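Local atomic coordinates of blue (Type 1) copper domain protein (Nitrosopumilus maritimus, PDB entry 5FC9), a protein that binds copper in an open, mononuclear type 1 site and probably takes part in electron transfer. Residues I5-Y11 with N36-H42; L22-V28 with V89-S95. All blocks are in the same frame, centred on the assembly; numbering follows the deposited sequence.

Contact 1. Residues I5-Y11 with N36-H42. With CU (copper (II) ion), chain E.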
loop_
_atom_site.group_PDB
_atom_site.type_symbol
_atom_site.label_atom_id
_atom_site.label_comp_id
_atom_site.label_asym_id
_atom_site.label_seq_id
_atom_site.Cartn_x
_atom_site.Cartn_y
_atom_site.Cartn_z
ATOM N N ILE A 5 -12.228 -19.036 -2.370
ATOM C CA ILE A 5 -12.543 -18.205 -3.514
ATOM C C ILE A 5 -11.504 -17.104 -3.684
ATOM O O ILE A 5 -11.135 -16.458 -2.705
ATOM C CB ILE A 5 -13.917 -17.552 -3.370
ATOM C CG1 ILE A 5 -15.003 -18.626 -3.227
ATOM C CG2 ILE A 5 -14.195 -16.620 -4.554
ATOM C CD1 ILE A 5 -16.400 -18.064 -3.180
ATOM N N ILE A 6 -11.019 -16.924 -4.907
ATOM C CA ILE A 6 -10.234 -15.740 -5.246
ATOM C C ILE A 6 -11.217 -14.700 -5.782
ATOM O O ILE A 6 -11.769 -14.870 -6.868
ATOM C CB ILE A 6 -9.133 -16.034 -6.294
ATOM C CG1 ILE A 6 -8.334 -17.289 -5.921
ATOM C CG2 ILE A 6 -8.215 -14.833 -6.444
ATOM C CD1 ILE A 6 -7.369 -17.723 -7.020
ATOM N N PRO A 7 -11.478 -13.636 -5.005
ATOM C CA PRO A 7 -12.578 -12.761 -5.409
ATOM C C PRO A 7 -12.190 -11.728 -6.453
ATOM O O PRO A 7 -11.009 -11.458 -6.704
ATOM C CB PRO A 7 -12.958 -12.068 -4.098
ATOM C CG PRO A 7 -11.645 -11.955 -3.368
ATOM C CD PRO A 7 -10.940 -13.272 -3.680
ATOM N N ASN A 8 -13.212 -11.144 -7.066
ATOM C CA ASN A 8 -12.990 -9.985 -7.899
ATOM C C ASN A 8 -12.277 -8.927 -7.080
ATOM O O ASN A 8 -12.664 -8.649 -5.942
ATOM C CB ASN A 8 -14.305 -9.441 -8.439
ATOM C CG ASN A 8 -14.096 -8.253 -9.352
ATOM O OD1 ASN A 8 -14.122 -7.109 -8.908
ATOM N ND2 ASN A 8 -13.876 -8.521 -10.630
ATOM N N GLY A 9 -11.225 -8.361 -7.653
ATOM C CA GLY A 9 -10.457 -7.340 -6.962
ATOM C C GLY A 9 -9.258 -7.856 -6.195
ATOM O O GLY A 9 -8.552 -7.082 -5.543
ATOM N N ASN A 10 -9.022 -9.160 -6.256
ATOM C CA ASN A 10 -7.838 -9.742 -5.632
ATOM C C ASN A 10 -6.534 -9.183 -6.226
ATOM O O ASN A 10 -5.494 -9.152 -5.559
ATOM C CB ASN A 10 -7.904 -11.278 -5.756
ATOM C CG ASN A 10 -6.720 -11.979 -5.100
ATOM O OD1 ASN A 10 -5.753 -12.333 -5.775
ATOM N ND2 ASN A 10 -6.784 -12.157 -3.779
ATOM N N TYR A 11 -6.579 -8.710 -7.468
ATOM C CA TYR A 11 -5.396 -8.095 -8.076
ATOM C C TYR A 11 -5.003 -6.754 -7.429
ATOM O O TYR A 11 -3.908 -6.257 -7.664
ATOM C CB TYR A 11 -5.611 -7.869 -9.579
ATOM C CG TYR A 11 -6.752 -6.934 -9.905
ATOM C CD1 TYR A 11 -8.029 -7.425 -10.136
ATOM C CD2 TYR A 11 -6.554 -5.560 -9.976
ATOM C CE1 TYR A 11 -9.082 -6.581 -10.428
ATOM C CE2 TYR A 11 -7.601 -4.708 -10.276
ATOM C CZ TYR A 11 -8.861 -5.222 -10.492
ATOM O OH TYR A 11 -9.916 -4.387 -10.796
ATOM N N ASN A 36 -11.086 -19.215 -9.266
ATOM C CA ASN A 36 -10.772 -17.833 -9.618
ATOM C C ASN A 36 -12.018 -17.069 -10.075
ATOM O O ASN A 36 -12.472 -17.243 -11.202
ATOM C CB ASN A 36 -9.702 -17.770 -10.709
ATOM C CG ASN A 36 -9.259 -16.337 -11.000
ATOM O OD1 ASN A 36 -9.606 -15.436 -10.252
ATOM N ND2 ASN A 36 -8.509 -16.128 -12.082
ATOM N N ASP A 37 -12.552 -16.222 -9.201
ATOM C CA ASP A 37 -13.713 -15.398 -9.541
ATOM C C ASP A 37 -13.285 -14.011 -10.000
ATOM O O ASP A 37 -14.123 -13.182 -10.354
ATOM C CB ASP A 37 -14.660 -15.264 -8.349
ATOM C CG ASP A 37 -15.575 -16.456 -8.183
ATOM O OD1 ASP A 37 -15.613 -17.332 -9.072
ATOM O OD2 ASP A 37 -16.282 -16.499 -7.157
ATOM N N ASP A 38 -11.978 -13.771 -10.007
ATOM C CA ASP A 38 -11.443 -12.466 -10.393
ATOM C C ASP A 38 -11.397 -12.320 -11.917
ATOM O O ASP A 38 -11.535 -13.302 -12.654
ATOM C CB ASP A 38 -10.042 -12.287 -9.789
ATOM C CG ASP A 38 -9.660 -10.832 -9.589
ATOM O OD1 ASP A 38 -10.446 -9.933 -9.975
ATOM O OD2 ASP A 38 -8.557 -10.603 -9.053
ATOM N N SER A 39 -11.181 -11.097 -12.387
ATOM C CA SER A 39 -11.168 -10.789 -13.813
ATOM C C SER A 39 -9.782 -10.799 -14.446
ATOM O O SER A 39 -9.610 -10.311 -15.573
ATOM C CB SER A 39 -11.804 -9.415 -14.046
ATOM O OG SER A 39 -11.052 -8.416 -13.359
ATOM N N VAL A 40 -8.793 -11.322 -13.722
ATOM C CA VAL A 40 -7.442 -11.494 -14.254
ATOM C C VAL A 40 -6.937 -12.887 -13.878
ATOM O O VAL A 40 -7.474 -13.513 -12.966
ATOM C CB VAL A 40 -6.448 -10.423 -13.722
ATOM C CG1 VAL A 40 -6.924 -9.011 -14.090
ATOM C CG2 VAL A 40 -6.230 -10.568 -12.220
ATOM N N PRO A 41 -5.900 -13.379 -14.580
ATOM C CA PRO A 41 -5.361 -14.689 -14.186
ATOM C C PRO A 41 -4.727 -14.682 -12.797
ATOM O O PRO A 41 -4.182 -13.661 -12.353
ATOM C CB PRO A 41 -4.297 -14.969 -15.255
ATOM C CG PRO A 41 -4.646 -14.092 -16.400
ATOM C CD PRO A 41 -5.258 -12.866 -15.802
ATOM N N HIS A 42 -4.803 -15.830 -12.126
ATOM C CA HIS A 42 -4.151 -16.035 -10.847
ATOM C C HIS A 42 -3.528 -17.402 -10.842
ATOM O O HIS A 42 -3.830 -18.217 -11.698
ATOM C CB HIS A 42 -5.149 -15.918 -9.700
ATOM C CG HIS A 42 -5.617 -14.519 -9.460
ATOM N ND1 HIS A 42 -4.787 -13.531 -8.979
ATOM C CD2 HIS A 42 -6.829 -13.943 -9.632
ATOM C CE1 HIS A 42 -5.465 -12.401 -8.866
ATOM N NE2 HIS A 42 -6.708 -12.626 -9.254
HETATM CU CU CU E . -2.932 -13.478 -8.297
HETATM O O HOH W 1 -14.606 -10.959 -11.801
HETATM O O HOH W 2 -3.559 -13.554 -6.143
#
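Asp-38 is gripped by the type II turn from Pro-7 to Asn-10 and by its own loop. Asp-38 OD1 takes Gly-9 N at 2.9 Å from one face of the carboxylate and Ser-39 N from the opposite face. OD2 of Asp-38 accepts from His-42 NE2 at 2.7 Å, nearly straight (169°) and in the imidazole plane, on the carboxylate's anti side, and more weakly from Tyr-11 N. With CG anti to the backbone N (chi1 -154°), the carboxylate lies between turn and imidazole and, with copper on the ring's other nitrogen, helps fix how the imidazole is turned. Asp-37 N hydrogen-bonds to Ile-6 O at 2.8 Å, beside the parallel bridge of Ile-6 with Asn-36, whose OD1 closes an Asx turn onto Asp-38 N. The Tyr-11 hydroxyl hydrogen-bonds to Ser-39 OG of the second subunit.

Apolar contacts flank this network. Ile-6 CG2 sits over one face of the His-42 ring, a CH-pi contact 3.9 Å from the centroid, and Tyr-11 CB packs on Val-40 CG2.

His-42 ND1 binds copper at 2.0 Å, and a copper-bound water donates to Asn-10 OD1, while Gly-17 O holds Asn-10 ND2. Cys-82 and His-85 complete the protein ligands of this type 1 cupredoxin centre, with Asp-38 a second-shell residue that positions His-42.

Contact 2. Residues L22-V28 with V89-S95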
loop_
_atom_site.group_PDB
_atom_site.type_symbol
_atom_site.label_atom_id
_atom_site.label_comp_id
_atom_site.label_asym_id
_atom_site.label_seq_id
_atom_site.Cartn_x
_atom_site.Cartn_y
_atom_site.Cartn_z
ATOM N N LEU A 22 -9.361 -16.627 4.285
ATOM C CA LEU A 22 -7.926 -16.406 4.247
ATOM C C LEU A 22 -7.173 -17.552 4.935
ATOM O O LEU A 22 -6.030 -17.846 4.591
ATOM C CB LEU A 22 -7.601 -15.067 4.900
ATOM C CG LEU A 22 -6.196 -14.514 4.694
ATOM C CD1 LEU A 22 -5.877 -14.415 3.220
ATOM C CD2 LEU A 22 -6.125 -13.152 5.365
ATOM N N ASN A 23 -7.820 -18.176 5.916
ATOM C CA ASN A 23 -7.324 -19.415 6.507
ATOM C C ASN A 23 -8.435 -20.441 6.441
ATOM O O ASN A 23 -9.461 -20.281 7.097
ATOM C CB ASN A 23 -6.876 -19.232 7.963
ATOM C CG ASN A 23 -6.373 -20.538 8.581
ATOM O OD1 ASN A 23 -5.739 -21.346 7.905
ATOM N ND2 ASN A 23 -6.665 -20.745 9.863
ATOM N N LEU A 24 -8.240 -21.470 5.625
ATOM C CA LEU A 24 -9.224 -22.537 5.498
ATOM C C LEU A 24 -8.865 -23.653 6.463
ATOM O O LEU A 24 -7.797 -24.244 6.338
ATOM C CB LEU A 24 -9.268 -23.063 4.060
ATOM C CG LEU A 24 -10.225 -24.240 3.844
ATOM C CD1 LEU A 24 -11.659 -23.763 3.900
ATOM C CD2 LEU A 24 -9.930 -24.977 2.531
ATOM N N GLU A 25 -9.734 -23.907 7.439
ATOM C CA GLU A 25 -9.532 -25.004 8.386
ATOM C C GLU A 25 -10.252 -26.267 7.915
ATOM O O GLU A 25 -11.465 -26.265 7.720
ATOM C CB GLU A 25 -10.015 -24.602 9.783
ATOM C CG GLU A 25 -9.193 -23.484 10.397
ATOM C CD GLU A 25 -9.811 -22.901 11.652
ATOM O OE1 GLU A 25 -11.013 -22.567 11.627
ATOM O OE2 GLU A 25 -9.089 -22.772 12.665
ATOM N N ILE A 26 -9.493 -27.340 7.734
ATOM C CA ILE A 26 -10.042 -28.600 7.228
ATOM C C ILE A 26 -9.470 -29.792 7.979
ATOM O O ILE A 26 -8.342 -29.743 8.462
ATOM C CB ILE A 26 -9.747 -28.806 5.721
ATOM C CG1 ILE A 26 -8.250 -28.640 5.447
ATOM C CG2 ILE A 26 -10.567 -27.853 4.866
ATOM C CD1 ILE A 26 -7.781 -29.280 4.175
ATOM N N PRO A 27 -10.250 -30.876 8.072
ATOM C CA PRO A 27 -9.690 -32.133 8.570
ATOM C C PRO A 27 -8.801 -32.791 7.521
ATOM O O PRO A 27 -8.967 -32.552 6.328
ATOM C CB PRO A 27 -10.931 -32.983 8.861
ATOM C CG PRO A 27 -11.981 -32.435 7.969
ATOM C CD PRO A 27 -11.704 -30.960 7.857
ATOM N N VAL A 28 -7.863 -33.614 7.975
ATOM C CA VAL A 28 -6.913 -34.287 7.096
ATOM C C VAL A 28 -7.628 -35.175 6.072
ATOM O O VAL A 28 -8.661 -35.765 6.377
ATOM C CB VAL A 28 -5.909 -35.113 7.940
ATOM C CG1 VAL A 28 -6.649 -36.082 8.853
ATOM C CG2 VAL A 28 -4.927 -35.839 7.062
ATOM N N VAL A 89 -1.305 -13.699 0.136
ATOM C CA VAL A 89 -0.859 -14.934 0.777
ATOM C C VAL A 89 -1.948 -15.473 1.698
ATOM O O VAL A 89 -2.537 -14.727 2.494
ATOM C CB VAL A 89 0.450 -14.711 1.563
ATOM C CG1 VAL A 89 1.562 -14.289 0.623
ATOM C CG2 VAL A 89 0.274 -13.658 2.658
ATOM N N GLY A 90 -2.243 -16.769 1.568
ATOM C CA GLY A 90 -3.263 -17.391 2.388
ATOM C C GLY A 90 -2.754 -18.645 3.078
ATOM O O GLY A 90 -1.592 -19.024 2.912
ATOM N N LEU A 91 -3.634 -19.264 3.852
ATOM C CA LEU A 91 -3.313 -20.459 4.621
ATOM C C LEU A 91 -4.337 -21.556 4.431
ATOM O O LEU A 91 -5.530 -21.297 4.282
ATOM C CB LEU A 91 -3.233 -20.139 6.114
ATOM C CG LEU A 91 -2.281 -19.038 6.551
ATOM C CD1 LEU A 91 -2.484 -18.797 8.020
ATOM C CD2 LEU A 91 -0.880 -19.505 6.310
ATOM N N VAL A 92 -3.857 -22.796 4.478
ATOM C CA VAL A 92 -4.708 -23.955 4.697
ATOM C C VAL A 92 -4.210 -24.631 5.968
ATOM O O VAL A 92 -3.038 -25.000 6.058
ATOM C CB VAL A 92 -4.666 -24.945 3.522
ATOM C CG1 VAL A 92 -5.542 -26.167 3.809
ATOM C CG2 VAL A 92 -5.092 -24.273 2.228
ATOM N N THR A 93 -5.090 -24.756 6.952
ATOM C CA THR A 93 -4.719 -25.338 8.230
ATOM C C THR A 93 -5.395 -26.689 8.372
ATOM O O THR A 93 -6.619 -26.769 8.498
ATOM C CB THR A 93 -5.100 -24.419 9.395
ATOM O OG1 THR A 93 -4.396 -23.176 9.260
ATOM C CG2 THR A 93 -4.730 -25.064 10.728
ATOM N N VAL A 94 -4.577 -27.736 8.336
ATOM C CA VAL A 94 -5.046 -29.108 8.332
ATOM C C VAL A 94 -4.811 -29.751 9.694
ATOM O O VAL A 94 -3.681 -29.767 10.192
ATOM C CB VAL A 94 -4.335 -29.921 7.250
ATOM C CG1 VAL A 94 -4.967 -31.295 7.131
ATOM C CG2 VAL A 94 -4.392 -29.186 5.913
ATOM N N SER A 95 -5.873 -30.273 10.299
ATOM C CA SER A 95 -5.747 -30.917 11.602
ATOM C C SER A 95 -6.387 -32.305 11.612
ATOM O O SER A 95 -6.107 -33.113 12.498
ATOM C CB SER A 95 -6.363 -30.039 12.693
ATOM O OG SER A 95 -7.686 -29.666 12.365
ATOM O OXT SER A 95 -7.184 -32.662 10.740
#
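Ile-26 CD1 reaches toward the neighbouring strand and touches two of its valines, 3.8 Å from Val-94 CG2 and 3.9 Å from Val-92 CG1. A chi1 of 53° puts CG1 of Ile-26 between its own backbone N and carbonyl carbon and directs the ethyl arm across the strand gap. Beyond it, Val-94 CG1 packs against Val-28 CA at 3.6 Å.

The backbones run parallel, their axes 12° apart, and the bonds zigzag: Leu-24 N donates to Leu-91 O and Leu-24 O accepts from Thr-93 N, while Ile-26 N donates to Thr-93 O and Ile-26 O accepts from Ser-95 N. The C-terminal carboxylate prolongs the ladder, Ser-95 OXT accepting from Val-28 N at 3.0 Å.

On the other face, Thr-93 OG1 donates to Asn-23 OD1 at 2.6 Å, on a lone pair in the amide's carbonyl plane, and Leu-91 CB touches the same oxygen at 3.3 Å. A leucine in place of Asn-23 would probably leave the Thr-93 hydroxyl without its acceptor on this strand. Asn-23 also packs on Asn-23 of the third subunit.

Strand 23-26 is outermost in its sheet within the chain; strand 89-94 is bonded on its far side to strand 76-81, and Ile-26, Val-92 and Val-94 meet Phe-72 of the facing sheet.

From the N terminus, strand 3-6 leads into contact 1, where residues 36-42 return to residues 5-11 and close a loop that includes strands 23-26 and 30-36. Within that loop the chain passes through residues 22-28, whose partner, residues 89-95, arrives only at the C terminus. The two closures therefore cross rather than nest. Contact 1 belongs to the sheet of strands 3-6, 30-36 and 67-72 and its copper-side loops; contact 2 joins the first and last strands, in chain order, of the other sheet. Their centres are about 19 Å apart, on opposite sides of the chain's centre. The crossing arises because the chain changes sheets from 3-6 to 23-26 and back to 30-36, each contact closing its own sheet of the cupredoxin sandwich.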